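Local coordinates for protein multicopper oxidase (PDB 6VOW) that probably oxidises phenolic, lignin-related substrates as a laccase, passing the electrons through bound copper ions to molecular oxygen, at residues K126-H138 and R147-E159. Sequence-based numbering, arbitrary orientation.
Sequences KTEDAGNFWYHPH and RGLVGPLVVEERE. With C2O (Cu-O-Cu linkage), chain B.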
ATOM      1  N   LYS A 126       7.449  -0.370 -17.061  1.00 37.82           N
ATOM      2  CA  LYS A 126       8.354  -1.412 -16.620  1.00 41.95           C
ATOM      3  C   LYS A 126       8.303  -1.364 -15.094  1.00 39.01           C
ATOM      4  O   LYS A 126       8.255  -0.282 -14.480  1.00 46.97           O
ATOM      5  CB  LYS A 126       9.811  -1.158 -17.121  1.00 45.84           C
ATOM      6  CG  LYS A 126      10.036  -1.086 -18.621  1.00 58.25           C
ATOM      7  CD  LYS A 126      11.517  -0.819 -18.965  1.00 69.88           C
ATOM      8  CE  LYS A 126      12.369  -2.073 -18.853  1.00 67.37           C
ATOM      9  NZ  LYS A 126      11.888  -3.143 -19.778  1.00 87.29           N
ATOM     10  N   THR A 127       8.302  -2.567 -14.511  1.00 41.02           N
ATOM     11  CA  THR A 127       8.431  -2.816 -13.108  1.00 33.95           C
ATOM     12  C   THR A 127       9.854  -3.237 -12.794  1.00 38.77           C
ATOM     13  O   THR A 127      10.197  -4.406 -12.970  1.00 41.98           O
ATOM     14  CB  THR A 127       7.431  -3.913 -12.732  1.00 39.26           C
ATOM     15  OG1 THR A 127       7.695  -5.091 -13.510  1.00 39.95           O
ATOM     16  CG2 THR A 127       6.001  -3.485 -13.029  1.00 43.75           C
ATOM     17  N   GLU A 128      10.711  -2.291 -12.432  1.00 38.39           N
ATOM     18  CA  GLU A 128      12.077  -2.518 -12.084  1.00 38.95           C
ATOM     19  C   GLU A 128      12.313  -2.947 -10.635  1.00 52.18           C
ATOM     20  O   GLU A 128      13.480  -3.282 -10.324  1.00 45.22           O
ATOM     21  CB  GLU A 128      12.940  -1.255 -12.336  1.00 46.85           C
ATOM     22  CG  GLU A 128      12.871  -0.710 -13.776  1.00 45.58           C
ATOM     23  CD  GLU A 128      13.631  -1.538 -14.820  1.00 53.52           C
ATOM     24  OE1 GLU A 128      14.231  -2.578 -14.491  1.00 65.79           O
ATOM     25  OE2 GLU A 128      13.648  -1.147 -15.991  1.00 70.32           O
ATOM     26  N   ASP A 129      11.265  -2.891  -9.780  1.00 52.30           N
ATOM     27  CA  ASP A 129      11.359  -3.266  -8.375  1.00 43.95           C
ATOM     28  C   ASP A 129      10.494  -4.425  -8.150  1.00 41.73           C
ATOM     29  O   ASP A 129       9.299  -4.450  -8.533  1.00 38.07           O
ATOM     30  CB  ASP A 129      10.900  -2.176  -7.454  1.00 45.99           C
ATOM     31  CG  ASP A 129      11.697  -0.892  -7.611  1.00 43.42           C
ATOM     32  OD1 ASP A 129      12.885  -0.898  -7.950  1.00 45.10           O
ATOM     33  OD2 ASP A 129      11.116   0.158  -7.457  1.00 55.54           O
ATOM     34  N   ALA A 130      11.117  -5.424  -7.573  1.00 36.37           N
ATOM     35  CA  ALA A 130      10.402  -6.611  -7.174  1.00 34.92           C
ATOM     36  C   ALA A 130       9.819  -6.332  -5.848  1.00 35.80           C
ATOM     37  O   ALA A 130      10.315  -5.490  -5.090  1.00 41.00           O
ATOM     38  CB  ALA A 130      11.333  -7.789  -7.066  1.00 38.05           C
ATOM     39  N   GLY A 131       8.754  -7.042  -5.602  1.00 34.37           N
ATOM     40  CA  GLY A 131       8.063  -7.027  -4.382  1.00 36.72           C
ATOM     41  C   GLY A 131       6.613  -6.725  -4.513  1.00 37.21           C
ATOM     42  O   GLY A 131       6.000  -6.966  -5.554  1.00 32.65           O
ATOM     43  N   ASN A 132       6.063  -6.251  -3.408  1.00 39.05           N
ATOM     44  CA  ASN A 132       4.608  -6.142  -3.169  1.00 37.98           C
ATOM     45  C   ASN A 132       4.186  -4.751  -3.369  1.00 32.78           C
ATOM     46  O   ASN A 132       4.718  -3.873  -2.668  1.00 35.27           O
ATOM     47  CB  ASN A 132       4.329  -6.497  -1.685  1.00 40.10           C
ATOM     48  CG  ASN A 132       4.719  -7.920  -1.398  1.00 45.50           C
ATOM     49  OD1 ASN A 132       4.368  -8.840  -2.178  1.00 44.52           O
ATOM     50  ND2 ASN A 132       5.450  -8.133  -0.317  1.00 46.13           N
ATOM     51  N   PHE A 133       3.240  -4.541  -4.275  1.00 33.21           N
ATOM     52  CA  PHE A 133       2.771  -3.177  -4.513  1.00 38.28           C
ATOM     53  C   PHE A 133       1.296  -3.360  -4.490  1.00 36.16           C
ATOM     54  O   PHE A 133       0.771  -4.489  -4.212  1.00 34.79           O
ATOM     55  CB  PHE A 133       3.349  -2.622  -5.855  1.00 34.96           C
ATOM     56  CG  PHE A 133       4.791  -2.545  -5.821  1.00 32.91           C
ATOM     57  CD1 PHE A 133       5.402  -1.566  -5.148  1.00 29.36           C
ATOM     58  CD2 PHE A 133       5.542  -3.618  -6.281  1.00 36.92           C
ATOM     59  CE1 PHE A 133       6.777  -1.545  -5.021  1.00 32.85           C
ATOM     60  CE2 PHE A 133       6.890  -3.655  -6.126  1.00 34.61           C
ATOM     61  CZ  PHE A 133       7.527  -2.588  -5.517  1.00 35.42           C
ATOM     62  N   TRP A 134       0.606  -2.284  -4.774  1.00 35.23           N
ATOM     63  CA  TRP A 134      -0.867  -2.426  -4.990  1.00 38.68           C
ATOM     64  C   TRP A 134      -1.346  -1.328  -5.876  1.00 33.83           C
ATOM     65  O   TRP A 134      -0.594  -0.391  -6.227  1.00 35.77           O
ATOM     66  CB  TRP A 134      -1.675  -2.450  -3.650  1.00 36.86           C
ATOM     67  CG  TRP A 134      -1.564  -1.278  -2.765  1.00 37.22           C
ATOM     68  CD1 TRP A 134      -0.453  -0.737  -2.245  1.00 32.96           C
ATOM     69  CD2 TRP A 134      -2.651  -0.497  -2.312  1.00 30.65           C
ATOM     70  NE1 TRP A 134      -0.788   0.329  -1.485  1.00 39.93           N
ATOM     71  CE2 TRP A 134      -2.149   0.464  -1.485  1.00 33.92           C
ATOM     72  CE3 TRP A 134      -4.017  -0.581  -2.492  1.00 35.71           C
ATOM     73  CZ2 TRP A 134      -2.947   1.411  -0.897  1.00 34.57           C
ATOM     74  CZ3 TRP A 134      -4.821   0.311  -1.869  1.00 35.27           C
ATOM     75  CH2 TRP A 134      -4.293   1.278  -1.040  1.00 35.97           C
ATOM     76  N   TYR A 135      -2.609  -1.401  -6.180  1.00 34.12           N
ATOM     77  CA  TYR A 135      -3.228  -0.461  -7.087  1.00 40.97           C
ATOM     78  C   TYR A 135      -4.620  -0.087  -6.610  1.00 36.37           C
ATOM     79  O   TYR A 135      -5.380  -0.910  -6.064  1.00 39.92           O
ATOM     80  CB  TYR A 135      -3.261  -1.101  -8.494  1.00 37.24           C
ATOM     81  CG  TYR A 135      -4.123  -2.335  -8.633  1.00 36.23           C
ATOM     82  CD1 TYR A 135      -5.411  -2.213  -9.087  1.00 40.56           C
ATOM     83  CD2 TYR A 135      -3.633  -3.610  -8.393  1.00 29.47           C
ATOM     84  CE1 TYR A 135      -6.243  -3.297  -9.248  1.00 31.02           C
ATOM     85  CE2 TYR A 135      -4.464  -4.725  -8.585  1.00 37.28           C
ATOM     86  CZ  TYR A 135      -5.784  -4.521  -9.015  1.00 39.23           C
ATOM     87  OH  TYR A 135      -6.684  -5.516  -9.193  1.00 42.92           O
ATOM     88  N   HIS A 136      -4.978   1.130  -6.925  1.00 38.00           N
ATOM     89  CA  HIS A 136      -6.252   1.651  -6.491  1.00 43.12           C
ATOM     90  C   HIS A 136      -6.491   2.953  -7.200  1.00 37.36           C
ATOM     91  O   HIS A 136      -5.605   3.457  -7.817  1.00 31.60           O
ATOM     92  CB  HIS A 136      -6.220   1.898  -4.969  1.00 39.79           C
ATOM     93  CG  HIS A 136      -5.159   2.848  -4.549  1.00 39.01           C
ATOM     94  ND1 HIS A 136      -5.266   4.214  -4.685  1.00 38.23           N
ATOM     95  CD2 HIS A 136      -3.949   2.613  -4.003  1.00 40.08           C
ATOM     96  CE1 HIS A 136      -4.160   4.787  -4.225  1.00 38.27           C
ATOM     97  NE2 HIS A 136      -3.352   3.829  -3.783  1.00 37.64           N
ATOM     98  N   PRO A 137      -7.712   3.476  -7.129  1.00 37.06           N
ATOM     99  CA  PRO A 137      -7.984   4.743  -7.806  1.00 37.77           C
ATOM    100  C   PRO A 137      -7.357   5.832  -7.119  1.00 35.98           C
ATOM    101  O   PRO A 137      -6.948   5.680  -5.970  1.00 37.20           O
ATOM    102  CB  PRO A 137      -9.510   4.893  -7.707  1.00 36.75           C
ATOM    103  CG  PRO A 137      -9.967   3.494  -7.608  1.00 40.77           C
ATOM    104  CD  PRO A 137      -8.958   2.788  -6.792  1.00 42.45           C
ATOM    105  N   HIS A 138      -7.260   6.936  -7.838  1.00 37.86           N
ATOM    106  CA  HIS A 138      -6.872   8.188  -7.244  1.00 38.94           C
ATOM    107  C   HIS A 138      -7.887   9.297  -7.545  1.00 43.49           C
ATOM    108  O   HIS A 138      -7.526  10.429  -7.713  1.00 47.36           O
ATOM    109  CB  HIS A 138      -5.520   8.557  -7.748  1.00 43.06           C
ATOM    110  CG  HIS A 138      -4.659   9.049  -6.678  1.00 42.11           C
ATOM    111  ND1 HIS A 138      -4.785  10.325  -6.188  1.00 56.93           N
ATOM    112  CD2 HIS A 138      -3.766   8.413  -5.899  1.00 40.89           C
ATOM    113  CE1 HIS A 138      -3.939  10.488  -5.193  1.00 53.33           C
ATOM    114  NE2 HIS A 138      -3.300   9.353  -5.021  1.00 55.20           N
ATOM    115  N   ARG A 147     -15.359   1.262  -1.433  1.00 39.29           N
ATOM    116  CA  ARG A 147     -16.267   0.259  -1.958  1.00 41.94           C
ATOM    117  C   ARG A 147     -15.623  -0.983  -2.508  1.00 37.53           C
ATOM    118  O   ARG A 147     -16.316  -1.855  -2.976  1.00 38.61           O
ATOM    119  CB  ARG A 147     -17.129   0.864  -3.066  1.00 47.99           C
ATOM    120  CG  ARG A 147     -18.431   1.401  -2.544  1.00 61.17           C
ATOM    121  CD  ARG A 147     -19.557   1.324  -3.571  1.00 72.25           C
ATOM    122  NE  ARG A 147     -20.420   2.448  -3.268  1.00 59.52           N
ATOM    123  CZ  ARG A 147     -20.073   3.707  -3.501  1.00 58.25           C
ATOM    124  NH1 ARG A 147     -18.901   4.013  -4.083  1.00 58.10           N
ATOM    125  NH2 ARG A 147     -20.860   4.646  -3.097  1.00 53.57           N
ATOM    126  N   GLY A 148     -14.314  -1.072  -2.512  1.00 39.43           N
ATOM    127  CA  GLY A 148     -13.720  -2.295  -2.979  1.00 39.45           C
ATOM    128  C   GLY A 148     -12.641  -2.119  -3.995  1.00 38.40           C
ATOM    129  O   GLY A 148     -12.042  -3.091  -4.314  1.00 37.93           O
ATOM    130  N   LEU A 149     -12.408  -0.922  -4.512  1.00 38.00           N
ATOM    131  CA  LEU A 149     -11.456  -0.751  -5.616  1.00 40.28           C
ATOM    132  C   LEU A 149     -10.077  -0.667  -5.094  1.00 36.69           C
ATOM    133  O   LEU A 149      -9.516   0.407  -5.050  1.00 37.83           O
ATOM    134  CB  LEU A 149     -11.796   0.458  -6.520  1.00 38.94           C
ATOM    135  CG  LEU A 149     -13.089   0.196  -7.287  1.00 35.41           C
ATOM    136  CD1 LEU A 149     -13.693   1.528  -7.679  1.00 51.40           C
ATOM    137  CD2 LEU A 149     -13.025  -0.755  -8.476  1.00 40.55           C
ATOM    138  N   VAL A 150      -9.533  -1.862  -4.771  1.00 37.11           N
ATOM    139  CA  VAL A 150      -8.191  -2.052  -4.322  1.00 32.71           C
ATOM    140  C   VAL A 150      -7.726  -3.435  -4.709  1.00 35.31           C
ATOM    141  O   VAL A 150      -8.528  -4.417  -4.665  1.00 35.68           O
ATOM    142  CB  VAL A 150      -8.016  -1.928  -2.822  1.00 34.56           C
ATOM    143  CG1 VAL A 150      -8.351  -0.578  -2.325  1.00 35.18           C
ATOM    144  CG2 VAL A 150      -8.740  -2.966  -2.074  1.00 35.89           C
ATOM    145  N   GLY A 151      -6.467  -3.535  -5.075  1.00 33.52           N
ATOM    146  CA  GLY A 151      -5.940  -4.878  -5.414  1.00 37.13           C
ATOM    147  C   GLY A 151      -4.459  -5.021  -5.148  1.00 33.70           C
ATOM    148  O   GLY A 151      -3.746  -4.025  -5.114  1.00 35.86           O
ATOM    149  N   PRO A 152      -3.964  -6.250  -5.008  1.00 32.75           N
ATOM    150  CA  PRO A 152      -2.525  -6.499  -4.900  1.00 39.42           C
ATOM    151  C   PRO A 152      -1.826  -6.581  -6.275  1.00 41.71           C
ATOM    152  O   PRO A 152      -2.430  -7.150  -7.226  1.00 37.96           O
ATOM    153  CB  PRO A 152      -2.454  -7.882  -4.178  1.00 36.51           C
ATOM    154  CG  PRO A 152      -3.756  -8.516  -4.365  1.00 40.11           C
ATOM    155  CD  PRO A 152      -4.692  -7.502  -5.055  1.00 43.05           C
ATOM    156  N   LEU A 153      -0.610  -6.009  -6.358  1.00 38.57           N
ATOM    157  CA  LEU A 153       0.363  -6.180  -7.488  1.00 38.55           C
ATOM    158  C   LEU A 153       1.671  -6.767  -7.008  1.00 35.52           C
ATOM    159  O   LEU A 153       2.339  -6.186  -6.156  1.00 37.59           O
ATOM    160  CB  LEU A 153       0.671  -4.857  -8.138  1.00 39.98           C
ATOM    161  CG  LEU A 153       1.723  -4.755  -9.220  1.00 44.10           C
ATOM    162  CD1 LEU A 153       1.431  -5.749 -10.302  1.00 50.36           C
ATOM    163  CD2 LEU A 153       1.802  -3.344  -9.757  1.00 45.34           C
ATOM    164  N   VAL A 154       2.005  -7.969  -7.470  1.00 37.90           N
ATOM    165  CA  VAL A 154       3.306  -8.612  -7.170  1.00 34.65           C
ATOM    166  C   VAL A 154       4.246  -8.458  -8.352  1.00 35.76           C
ATOM    167  O   VAL A 154       3.878  -8.841  -9.462  1.00 33.31           O
ATOM    168  CB  VAL A 154       3.137 -10.118  -6.854  1.00 38.73           C
ATOM    169  CG1 VAL A 154       4.454 -10.761  -6.541  1.00 33.40           C
ATOM    170  CG2 VAL A 154       2.230 -10.319  -5.643  1.00 38.58           C
ATOM    171  N   VAL A 155       5.425  -7.876  -8.126  1.00 33.52           N
ATOM    172  CA  VAL A 155       6.493  -7.897  -9.056  1.00 33.16           C
ATOM    173  C   VAL A 155       7.480  -8.964  -8.582  1.00 38.66           C
ATOM    174  O   VAL A 155       8.122  -8.793  -7.557  1.00 31.23           O
ATOM    175  CB  VAL A 155       7.117  -6.499  -9.229  1.00 35.13           C
ATOM    176  CG1 VAL A 155       8.254  -6.535 -10.288  1.00 39.47           C
ATOM    177  CG2 VAL A 155       6.018  -5.496  -9.685  1.00 36.30           C
ATOM    178  N   GLU A 156       7.487 -10.125  -9.279  1.00 38.71           N
ATOM    179  CA  GLU A 156       8.363 -11.190  -8.989  1.00 33.83           C
ATOM    180  C   GLU A 156       9.850 -10.746  -9.111  1.00 37.39           C
ATOM    181  O   GLU A 156      10.232  -9.899  -9.953  1.00 39.72           O
ATOM    182  CB  GLU A 156       8.025 -12.394  -9.874  1.00 40.67           C
ATOM    183  CG  GLU A 156       6.665 -13.013  -9.480  1.00 49.91           C
ATOM    184  CD  GLU A 156       6.173 -14.151 -10.371  1.00 53.62           C
ATOM    185  OE1 GLU A 156       7.045 -14.654 -11.095  1.00 57.02           O
ATOM    186  OE2 GLU A 156       4.955 -14.534 -10.342  1.00 55.03           O
ATOM    187  N   GLU A 157      10.693 -11.258  -8.227  1.00 35.96           N
ATOM    188  CA  GLU A 157      12.185 -10.997  -8.350  1.00 38.01           C
ATOM    189  C   GLU A 157      12.714 -11.537  -9.730  1.00 35.84           C
ATOM    190  O   GLU A 157      12.193 -12.509 -10.283  1.00 42.90           O
ATOM    191  CB  GLU A 157      12.997 -11.673  -7.249  1.00 33.81           C
ATOM    192  CG  GLU A 157      12.775 -11.151  -5.815  1.00 49.55           C
ATOM    193  CD  GLU A 157      11.356 -11.515  -5.267  1.00 49.24           C
ATOM    194  OE1 GLU A 157      10.778 -12.651  -5.523  1.00 48.29           O
ATOM    195  OE2 GLU A 157      10.805 -10.643  -4.569  1.00 44.51           O
ATOM    196  N   ARG A 158      13.727 -10.906 -10.268  1.00 36.85           N
ATOM    197  CA  ARG A 158      14.252 -11.343 -11.567  1.00 41.92           C
ATOM    198  C   ARG A 158      14.836 -12.738 -11.430  1.00 39.75           C
ATOM    199  O   ARG A 158      14.572 -13.607 -12.270  1.00 44.07           O
ATOM    200  CB  ARG A 158      15.274 -10.375 -12.137  1.00 47.25           C
ATOM    201  CG  ARG A 158      15.637 -10.750 -13.607  1.00 58.21           C
ATOM    202  CD  ARG A 158      16.262  -9.635 -14.415  1.00 62.76           C
ATOM    203  NE  ARG A 158      16.966  -8.866 -13.408  1.00 61.15           N
ATOM    204  CZ  ARG A 158      16.715  -7.622 -13.031  1.00 58.19           C
ATOM    205  NH1 ARG A 158      15.849  -6.867 -13.661  1.00 51.83           N
ATOM    206  NH2 ARG A 158      17.446  -7.101 -12.017  1.00 57.38           N
ATOM    207  N   GLU A 159      15.596 -12.986 -10.387  1.00 44.88           N
ATOM    208  CA  GLU A 159      16.084 -14.333 -10.134  1.00 47.77           C
ATOM    209  C   GLU A 159      15.248 -14.935  -9.026  1.00 49.04           C
ATOM    210  O   GLU A 159      14.759 -14.214  -8.136  1.00 46.38           O
ATOM    211  CB  GLU A 159      17.612 -14.335  -9.716  1.00 57.79           C
ATOM    212  CG  GLU A 159      18.602 -13.688 -10.719  1.00 60.98           C
ATOM    213  CD  GLU A 159      18.551 -14.264 -12.183  1.00 80.04           C
ATOM    214  OE1 GLU A 159      18.176 -15.456 -12.380  1.00 88.85           O
ATOM    215  OE2 GLU A 159      18.899 -13.528 -13.171  1.00 69.54           O
TER
HETATM  216 CU2  C2O B 501      -1.759   4.256  -2.638  1.00 46.92          CU
HETATM  217 CU3  C2O B 501      -1.601   8.709  -3.774  1.00 49.24          CU
HETATM  218  O1  C2O B 501      -1.599   6.516  -3.072  1.00 42.25           O
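Gly151 packs its CA over one face of the Tyr135 ring, 3.8 Å from the centroid, while Pro152 O lies in plane at the ring edge, 3.4 Å from CE2. The phenol reaches across the neighbouring strand because CG sits between the backbone N and carbonyl carbon (chi1 65°); a residue without a side chain suits position 151, since a CB there would run into CZ. The Trp134 indole carries His136 CD2 over one face and receives Val150 CG1 at its edge, 3.7 Å from CZ3, with CZ2 lying near the copper held by His136. That imidazole is steered from both ends: NE2 binds the copper at 2.0 Å, and ND1 donates in the ring plane to Pro137 O (2.6 Å), probably making it a stronger ligand.

Six backbone hydrogen bonds join strands 131-136 and 151-156 as antiparallel neighbours, from Gly131 with Val155 to Tyr135 with Gly151. The two methyls of Val155 pack against Thr127, CG1 near OG1 and CG2 near CB, and CG2 lies 3.9 Å from Phe133 CD2.

His136 shares one copper of the Cu-O-Cu unit with His96 and His440, and His138 the other with His393 and His438. The pair forms the middle of a four-strand sheet in a cupredoxin-like domain, between strands 71-74 and 94-96. Helix 141-146 links the two segments and covers Val150 and Pro137, and strand 218-225 packs on Pro152 and Val154.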